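Local coordinates for oxidoreductase, NAD-binding/iron-sulfur cluster-binding protein (Nitratireductor pacificus pht-3B, PDB 6ZXU) that acts as a cobalamin-dependent catabolic reductive dehalogenase that also holds two [4Fe-4S] clusters, which probably carry electrons to the B12, at residues R34-H39 against A44-A49; K544-C549 against I554-K559; D571-T576 against A678-R683. One frame throughout, in Å; residues are numbered along the deposited sequence.

How the contacts relate
Along the chain the three contacts follow one another in series, but they fall into two regions of the fold. Contact 1 joins two pieces of the N-terminal loop that precedes helix 74-85, away from the known sites; its centre is about 38 Å from that of contact 2 and about 45 Å from that of contact 3. Contacts 2 and 3 do not touch (nearest atoms about 5 Å apart) but share one iron-sulfur cluster: Cys549 of contact 2 and Cys575 of contact 3 each bind one of its irons. Contact 2 also reaches the other cluster, while contact 3 ties helix 572-581, beside the cobalamin, to the loop before helix 700-709, so together they probably frame the electron route to the cobalamin.

Contact 1: R34-H39 against A44-A49; sequences RDRPNH and ALERLA
Arg36 and Glu46 face each other across a gap that their backbones leave wide: the closest alpha carbons of the two segments, those of Arg36 and Ala44, are 10.6 Å apart. The bond between them is a two-pronged salt bridge. Arg36 offers the end of its guanidinium, NH1 reaching Glu46 OE2 at 2.9 Å along a nearly straight N-H line (170°), while its NH2 meets Glu46 OE1, also at 2.9 Å. The grip is not flat. The two groups are turned 41° against each other; OE2 lies in the guanidinium plane, yet NH1 comes to it from above the carboxylate plane, and OE1 is approached on its syn side. An arginine suits this place because it can pair two N-H groups with two oxygens, and its length spans the gap: CG is anti to the backbone N (chi1 178°) and the chain stays extended as far as NE. Glutamate bends at chi2 to present its carboxylate.

Van der Waals contact is slight. Ala44 turns its methyl away from Arg36, so it is Ala44 CA that Arg36 NH2 passes, at 4.0 Å.

Backbone bonds shape the second segment, in which Arg47 N and Leu48 N return to Ala44 O and Leu45 O in a short 3-10 turn that brings Glu46 round towards Arg36. Between the segments, Gly41 O accepts from Arg36 NE, fixing the guanidinium further. This loop region packs against helix 103-116 through Asn38, His39 and Leu45, against helix 260-264 through Ala44 and Arg47, and against helix 432-437 through Asn38.

Contact 2: K544-C549 against I554-K559; sequences KCAREC and ISFGDK. With SF4 (iron/sulfur cluster), chain D; SF4 (iron/sulfur cluster), chain E.
Ile554 lays its branched side chain against Ala546 and Cys545 of helix 544-548 and Cys549 at its end. Its CG2 lies 3.7 Å from Ala546 CB, and CD1 reaches past to Cys545 CB at 3.9 Å and, more loosely, to Cys549 CB, while CG1 borders sulfide S2 of the cluster that Cys549 binds. A beta-branched apolar residue suits this wedge: CG2 settles on Ala546, while the CG1-CD1 branch serves both the cysteines and the cluster. A water donates to both Ala546 O and Ile554 O, bridging the two backbones.

These two cysteines carry the bacterial ferredoxin pattern: Cys545 SG binds iron FE1 of one cluster at 2.3 Å, together with Cys539 and Cys542, which bind the same cluster, whereas Cys549 SG crosses to iron FE4 of the other, also at 2.3 Å.

Ser555 turns its side chain away from the helix, and its OG accepts from Gly557 N at 2.9 Å in an ST turn. Phe556 then swings its ring back over the helix, with CG anti to its own carbonyl carbon (chi1 -72°). Ala546 CB sits over the middle of one face, 3.6 Å from the ring centroid and 8° off the normal, a CH-pi contact that a small methyl permits; Phe556 CZ meets Ala546 O at 3.5 Å.

Contact 3: D571-T576 against A678-R683; sequences DVEKCT and AMYPPR. With SF4 (iron/sulfur cluster), chain E.
Asp571 and Ala678 are joined by a nearly straight hydrogen bond: Ala678 N donates to Asp571 OD2 at 3.0 Å, with an N-H...O angle of 171°, coming from well above the carboxylate plane. Ala678 O accepts a hydrogen bond from a water that itself accepts from Val572 N, so the loop is tied back to the first turn of the helix. Alongside, Tyr680 brings its hydroxyl to Glu573 OE1. That hydrogen bond refines to 2.4 Å, so short that the exact length is doubtful, and the carboxylate is turned 61° from the ring. Glutamate fits because its chain, fully extended with CG anti to the backbone N (chi1 177°), can reach the phenol, whose ring packs at CD2 against Val572 CG2, 4.1 Å away.

Asp571 is also the N-cap of helix 572-581: its OD1 accepts from Lys574 N at 3.1 Å. This helix belongs to the dicluster ferredoxin-type part of the chain, and its Cys575 SG binds iron FE1 of the cluster that Cys549 also binds, at 2.3 Å, while Val572, Cys575 and Thr576 line the cobalamin pocket.

Further out, Arg700 makes salt bridges with both Asp571 OD2 and Glu573 OE1, and Lys577 pairs with Glu573 OE2. With an alanine in place of Asp571, Ala678 N and Lys574 N would probably lose their acceptor and Arg700 one of its two carboxylate mates. One turn along the helix, Thr576 OG1 and its own N both donate to Val572 O, from opposite faces of the carbonyl plane. Phe317 of helix 317-323, a cobalamin-binding residue, meets the Tyr680 ring obliquely.

Contact 1: R34-H39 against A44-A49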
# COMPACT_ATOMS: atom_id res chain seq x y z
N ARG A 34 10.76 -8.63 -15.93
CA ARG A 34 10.39 -9.96 -15.42
C ARG A 34 11.60 -10.83 -15.09
O ARG A 34 11.46 -11.77 -14.35
CB ARG A 34 9.47 -10.68 -16.38
CG ARG A 34 10.08 -11.03 -17.71
CD ARG A 34 9.17 -11.92 -18.52
NE ARG A 34 8.01 -11.16 -18.97
CZ ARG A 34 7.93 -10.43 -20.10
NH1 ARG A 34 8.94 -10.35 -20.98
NH2 ARG A 34 6.81 -9.76 -20.36
N ASP A 35 12.75 -10.56 -15.66
CA ASP A 35 13.97 -11.35 -15.33
C ASP A 35 14.96 -10.67 -14.44
O ASP A 35 16.07 -11.11 -14.30
CB ASP A 35 14.64 -11.77 -16.60
CG ASP A 35 13.74 -12.73 -17.39
OD1 ASP A 35 13.19 -13.67 -16.78
OD2 ASP A 35 13.54 -12.52 -18.61
N ARG A 36 14.52 -9.58 -13.81
CA ARG A 36 15.37 -8.80 -12.95
C ARG A 36 15.00 -9.09 -11.49
O ARG A 36 13.89 -8.80 -11.06
CB ARG A 36 15.21 -7.35 -13.27
CG ARG A 36 16.02 -6.42 -12.40
CD ARG A 36 15.92 -5.02 -12.92
NE ARG A 36 16.74 -4.04 -12.20
CZ ARG A 36 17.99 -3.80 -12.49
NH1 ARG A 36 18.56 -4.43 -13.48
NH2 ARG A 36 18.63 -2.82 -11.91
N PRO A 37 15.95 -9.62 -10.70
CA PRO A 37 15.66 -9.83 -9.28
C PRO A 37 15.44 -8.56 -8.52
O PRO A 37 16.03 -7.53 -8.83
CB PRO A 37 16.87 -10.60 -8.78
CG PRO A 37 17.92 -10.46 -9.77
CD PRO A 37 17.29 -10.09 -11.09
N ASN A 38 14.60 -8.63 -7.49
CA ASN A 38 14.19 -7.44 -6.77
C ASN A 38 15.31 -6.70 -6.08
O ASN A 38 15.22 -5.51 -5.86
CB ASN A 38 13.12 -7.75 -5.76
CG ASN A 38 11.81 -8.07 -6.39
OD1 ASN A 38 11.62 -9.15 -6.96
ND2 ASN A 38 10.85 -7.22 -6.15
N HIS A 39 16.37 -7.41 -5.69
CA HIS A 39 17.46 -6.72 -4.97
C HIS A 39 18.22 -5.73 -5.81
O HIS A 39 18.93 -4.88 -5.25
CB HIS A 39 18.41 -7.70 -4.34
CG HIS A 39 19.20 -8.49 -5.31
ND1 HIS A 39 18.79 -9.72 -5.77
CD2 HIS A 39 20.40 -8.26 -5.88
CE1 HIS A 39 19.67 -10.19 -6.63
NE2 HIS A 39 20.67 -9.33 -6.69
N ALA A 44 19.34 1.32 -12.69
CA ALA A 44 20.46 0.51 -13.27
C ALA A 44 21.78 0.81 -12.53
O ALA A 44 22.79 1.14 -13.14
CB ALA A 44 20.62 0.75 -14.78
N LEU A 45 21.78 0.58 -11.22
CA LEU A 45 22.93 0.84 -10.37
C LEU A 45 24.13 -0.07 -10.74
O LEU A 45 25.27 0.31 -10.63
CB LEU A 45 22.57 0.65 -8.91
CG LEU A 45 21.42 1.51 -8.36
CD1 LEU A 45 21.21 1.26 -6.87
CD2 LEU A 45 21.62 2.95 -8.67
N GLU A 46 23.85 -1.25 -11.20
CA GLU A 46 24.88 -2.17 -11.60
C GLU A 46 25.62 -1.76 -12.86
O GLU A 46 26.59 -2.41 -13.24
CB GLU A 46 24.30 -3.60 -11.73
CG GLU A 46 23.50 -3.86 -13.03
CD GLU A 46 22.00 -3.36 -13.01
OE1 GLU A 46 21.55 -2.70 -12.02
OE2 GLU A 46 21.31 -3.59 -14.04
N ARG A 47 25.22 -0.70 -13.54
CA ARG A 47 25.93 -0.21 -14.72
C ARG A 47 26.73 1.04 -14.42
O ARG A 47 27.25 1.65 -15.35
CB ARG A 47 24.90 0.04 -15.85
CG ARG A 47 24.30 -1.25 -16.36
CD ARG A 47 23.44 -0.96 -17.57
NE ARG A 47 22.88 -2.19 -18.14
CZ ARG A 47 23.38 -2.83 -19.19
NH1 ARG A 47 24.46 -2.40 -19.80
NH2 ARG A 47 22.77 -3.94 -19.63
N LEU A 48 26.84 1.43 -13.17
CA LEU A 48 27.62 2.61 -12.82
C LEU A 48 29.07 2.19 -12.56
O LEU A 48 29.34 1.09 -12.06
CB LEU A 48 27.08 3.27 -11.59
CG LEU A 48 25.62 3.74 -11.78
CD1 LEU A 48 25.13 4.38 -10.53
CD2 LEU A 48 25.46 4.69 -12.95
N ALA A 49 29.99 3.12 -12.82
CA ALA A 49 31.41 2.87 -12.60
C ALA A 49 31.71 2.86 -11.10
O ALA A 49 31.33 3.76 -10.40
CB ALA A 49 32.22 3.95 -13.25

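Contact 2: K544-C549 against I554-K559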
# COMPACT_ATOMS: atom_id res chain seq x y z
N LYS A 544 -11.69 -15.47 -13.68
CA LYS A 544 -10.37 -15.93 -13.25
C LYS A 544 -10.18 -15.90 -11.72
O LYS A 544 -9.64 -16.82 -11.12
CB LYS A 544 -9.30 -15.19 -14.02
CG LYS A 544 -7.87 -15.69 -13.72
CD LYS A 544 -6.92 -15.33 -14.84
CE LYS A 544 -5.52 -15.80 -14.49
NZ LYS A 544 -4.66 -15.82 -15.72
N CYS A 545 -10.53 -14.79 -11.07
CA CYS A 545 -10.45 -14.66 -9.64
C CYS A 545 -11.27 -15.77 -8.99
O CYS A 545 -10.80 -16.34 -8.01
CB CYS A 545 -10.94 -13.28 -9.19
SG CYS A 545 -12.65 -12.83 -9.77
N ALA A 546 -12.51 -15.97 -9.43
CA ALA A 546 -13.33 -17.01 -8.86
C ALA A 546 -12.69 -18.42 -8.95
O ALA A 546 -12.74 -19.20 -8.00
CB ALA A 546 -14.71 -16.97 -9.55
N ARG A 547 -12.13 -18.73 -10.08
CA ARG A 547 -11.49 -20.00 -10.32
C ARG A 547 -10.29 -20.20 -9.50
O ARG A 547 -10.02 -21.32 -9.07
CB ARG A 547 -11.06 -20.06 -11.78
CG ARG A 547 -10.56 -21.43 -12.27
CD ARG A 547 -10.09 -21.27 -13.70
NE ARG A 547 -8.77 -20.69 -13.72
CZ ARG A 547 -8.33 -19.84 -14.62
NH1 ARG A 547 -9.14 -19.39 -15.54
NH2 ARG A 547 -7.08 -19.39 -14.55
N GLU A 548 -9.56 -19.12 -9.15
CA GLU A 548 -8.32 -19.27 -8.45
C GLU A 548 -8.39 -19.12 -6.97
O GLU A 548 -7.39 -19.23 -6.29
CB GLU A 548 -7.30 -18.31 -9.02
CG GLU A 548 -6.92 -18.55 -10.49
CD GLU A 548 -6.25 -19.94 -10.74
OE1 GLU A 548 -5.75 -20.58 -9.76
OE2 GLU A 548 -6.29 -20.35 -11.89
N CYS A 549 -9.56 -18.83 -6.44
CA CYS A 549 -9.68 -18.56 -4.98
C CYS A 549 -9.52 -19.91 -4.23
O CYS A 549 -10.32 -20.80 -4.52
CB CYS A 549 -11.09 -17.99 -4.60
SG CYS A 549 -11.38 -17.90 -2.82
N ILE A 554 -15.39 -16.55 -4.06
CA ILE A 554 -15.81 -15.53 -5.06
C ILE A 554 -16.94 -16.11 -5.90
O ILE A 554 -16.85 -17.22 -6.38
CB ILE A 554 -14.58 -15.05 -5.88
CG1 ILE A 554 -13.61 -14.36 -4.94
CG2 ILE A 554 -15.01 -14.20 -7.05
CD1 ILE A 554 -12.32 -13.95 -5.57
N SER A 555 -17.96 -15.29 -6.14
CA SER A 555 -19.08 -15.69 -6.98
C SER A 555 -18.77 -15.87 -8.47
O SER A 555 -18.16 -15.03 -9.11
CB SER A 555 -20.23 -14.70 -6.82
OG SER A 555 -21.30 -15.06 -7.69
N PHE A 556 -19.17 -17.02 -9.00
CA PHE A 556 -19.19 -17.34 -10.43
C PHE A 556 -20.47 -16.91 -11.09
O PHE A 556 -20.62 -17.09 -12.29
CB PHE A 556 -19.06 -18.86 -10.66
CG PHE A 556 -17.72 -19.42 -10.39
CD1 PHE A 556 -17.40 -19.90 -9.19
CD2 PHE A 556 -16.83 -19.57 -11.41
CE1 PHE A 556 -16.15 -20.45 -8.96
CE2 PHE A 556 -15.58 -20.13 -11.20
CZ PHE A 556 -15.24 -20.58 -9.97
N GLY A 557 -21.36 -16.28 -10.36
CA GLY A 557 -22.68 -15.95 -10.88
C GLY A 557 -22.90 -14.45 -11.11
O GLY A 557 -21.97 -13.71 -11.34
N ASP A 558 -24.15 -14.05 -11.11
CA ASP A 558 -24.54 -12.73 -11.47
C ASP A 558 -24.51 -11.83 -10.23
O ASP A 558 -24.50 -12.32 -9.12
CB ASP A 558 -25.95 -12.77 -12.04
CG ASP A 558 -26.01 -13.43 -13.40
OD1 ASP A 558 -24.99 -13.41 -14.16
OD2 ASP A 558 -27.12 -13.94 -13.70
N LYS A 559 -24.49 -10.54 -10.47
CA LYS A 559 -24.61 -9.58 -9.39
C LYS A 559 -25.98 -9.74 -8.71
O LYS A 559 -26.96 -10.15 -9.33
CB LYS A 559 -24.42 -8.17 -9.89
CG LYS A 559 -22.97 -7.83 -10.21
CD LYS A 559 -22.83 -6.46 -10.86
CE LYS A 559 -23.09 -6.59 -12.35
NZ LYS A 559 -23.07 -5.25 -12.98
FE1 SF4 D . -12.31 -11.28 -11.37
FE2 SF4 D . -11.74 -11.23 -14.12
FE3 SF4 D . -10.54 -9.44 -12.48
FE4 SF4 D . -13.22 -9.17 -12.93
S1 SF4 D . -11.50 -9.06 -14.42
S2 SF4 D . -12.20 -9.07 -10.99
S3 SF4 D . -13.71 -11.36 -13.05
S4 SF4 D . -10.40 -11.69 -12.49
FE1 SF4 E . -10.22 -14.33 0.19
FE2 SF4 E . -7.84 -15.32 -0.83
FE3 SF4 E . -9.34 -13.51 -2.33
FE4 SF4 E . -10.21 -16.09 -1.94
S1 SF4 E . -8.39 -15.43 -2.99
S2 SF4 E . -11.39 -14.18 -1.74
S3 SF4 E . -9.46 -16.47 0.17
S4 SF4 E . -8.42 -13.17 -0.33
O HOH W 1 -14.56 -18.71 -5.97

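Contact 3: D571-T576 against A678-R683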
# COMPACT_ATOMS: atom_id res chain seq x y z
N ASP A 571 -18.35 -14.78 -0.53
CA ASP A 571 -18.67 -15.43 0.78
C ASP A 571 -17.63 -15.01 1.81
O ASP A 571 -16.53 -15.54 1.86
CB ASP A 571 -18.72 -16.94 0.64
CG ASP A 571 -19.33 -17.62 1.85
OD1 ASP A 571 -19.00 -17.28 3.01
OD2 ASP A 571 -20.22 -18.52 1.64
N VAL A 572 -17.99 -14.04 2.63
CA VAL A 572 -17.06 -13.45 3.53
C VAL A 572 -16.70 -14.36 4.68
O VAL A 572 -15.63 -14.24 5.28
CB VAL A 572 -17.51 -12.05 4.01
CG1 VAL A 572 -17.69 -11.12 2.83
CG2 VAL A 572 -18.79 -12.11 4.83
N GLU A 573 -17.60 -15.28 5.02
CA GLU A 573 -17.27 -16.28 6.04
C GLU A 573 -16.17 -17.24 5.56
O GLU A 573 -15.22 -17.50 6.31
CB GLU A 573 -18.49 -17.06 6.39
CG GLU A 573 -18.22 -18.17 7.39
CD GLU A 573 -19.52 -18.93 7.69
OE1 GLU A 573 -20.63 -18.62 7.12
OE2 GLU A 573 -19.45 -19.84 8.53
N LYS A 574 -16.28 -17.73 4.34
CA LYS A 574 -15.25 -18.62 3.78
C LYS A 574 -13.92 -17.91 3.60
O LYS A 574 -12.86 -18.41 4.07
CB LYS A 574 -15.68 -19.22 2.48
CG LYS A 574 -16.81 -20.19 2.60
CD LYS A 574 -16.85 -21.19 1.45
CE LYS A 574 -17.27 -20.50 0.19
NZ LYS A 574 -17.59 -21.43 -0.93
N CYS A 575 -13.94 -16.68 3.06
CA CYS A 575 -12.70 -15.94 2.92
C CYS A 575 -12.10 -15.60 4.30
O CYS A 575 -10.89 -15.87 4.55
CB CYS A 575 -12.89 -14.70 2.05
SG CYS A 575 -11.43 -13.69 2.00
N THR A 576 -12.89 -15.15 5.26
CA THR A 576 -12.32 -14.88 6.57
C THR A 576 -11.62 -16.10 7.19
O THR A 576 -10.49 -16.03 7.70
CB THR A 576 -13.41 -14.36 7.58
OG1 THR A 576 -13.98 -13.19 7.05
CG2 THR A 576 -12.77 -13.99 8.90
N ALA A 678 -23.06 -17.90 1.00
CA ALA A 678 -23.81 -17.28 2.08
C ALA A 678 -23.51 -15.77 2.09
O ALA A 678 -22.38 -15.36 1.76
CB ALA A 678 -23.43 -17.89 3.40
N MET A 679 -24.52 -14.96 2.32
CA MET A 679 -24.33 -13.52 2.46
C MET A 679 -24.84 -13.06 3.82
O MET A 679 -25.72 -13.67 4.38
CB MET A 679 -25.02 -12.73 1.35
CG MET A 679 -26.48 -12.96 1.26
SD MET A 679 -27.40 -11.77 0.30
CE MET A 679 -26.47 -11.47 -1.20
N TYR A 680 -24.30 -11.98 4.32
CA TYR A 680 -24.62 -11.54 5.66
C TYR A 680 -24.94 -10.05 5.62
O TYR A 680 -24.14 -9.22 6.07
CB TYR A 680 -23.50 -11.85 6.61
CG TYR A 680 -23.25 -13.31 6.73
CD1 TYR A 680 -24.06 -14.12 7.47
CD2 TYR A 680 -22.26 -13.93 5.97
CE1 TYR A 680 -23.89 -15.49 7.53
CE2 TYR A 680 -22.10 -15.31 5.97
CZ TYR A 680 -22.94 -16.09 6.78
OH TYR A 680 -22.74 -17.50 6.84
N PRO A 681 -26.15 -9.71 5.12
CA PRO A 681 -26.58 -8.33 5.19
C PRO A 681 -26.92 -7.99 6.63
O PRO A 681 -26.92 -8.87 7.46
CB PRO A 681 -27.80 -8.30 4.28
CG PRO A 681 -28.32 -9.69 4.34
CD PRO A 681 -27.15 -10.57 4.50
N PRO A 682 -27.25 -6.71 6.92
CA PRO A 682 -27.55 -6.33 8.31
C PRO A 682 -28.44 -7.26 9.13
O PRO A 682 -28.18 -7.46 10.32
CB PRO A 682 -28.15 -4.94 8.16
CG PRO A 682 -27.34 -4.39 7.02
CD PRO A 682 -27.21 -5.52 6.05
N ARG A 683 -29.45 -7.85 8.54
CA ARG A 683 -30.23 -8.71 9.37
C ARG A 683 -29.52 -9.92 9.94
O ARG A 683 -30.02 -10.49 10.88
CB ARG A 683 -31.49 -9.15 8.67
CG ARG A 683 -31.35 -10.02 7.51
CD ARG A 683 -32.76 -10.33 6.92
NE ARG A 683 -33.45 -11.26 7.79
CZ ARG A 683 -33.39 -12.58 7.70
NH1 ARG A 683 -32.74 -13.14 6.71
NH2 ARG A 683 -33.95 -13.35 8.64
FE1 SF4 E . -10.22 -14.33 0.19
FE2 SF4 E . -7.84 -15.32 -0.83
FE3 SF4 E . -9.34 -13.51 -2.33
FE4 SF4 E . -10.21 -16.09 -1.94
S1 SF4 E . -8.39 -15.43 -2.99
S2 SF4 E . -11.39 -14.18 -1.74
S3 SF4 E . -9.46 -16.47 0.17
S4 SF4 E . -8.42 -13.17 -0.33
O HOH W 2 -20.73 -13.25 2.28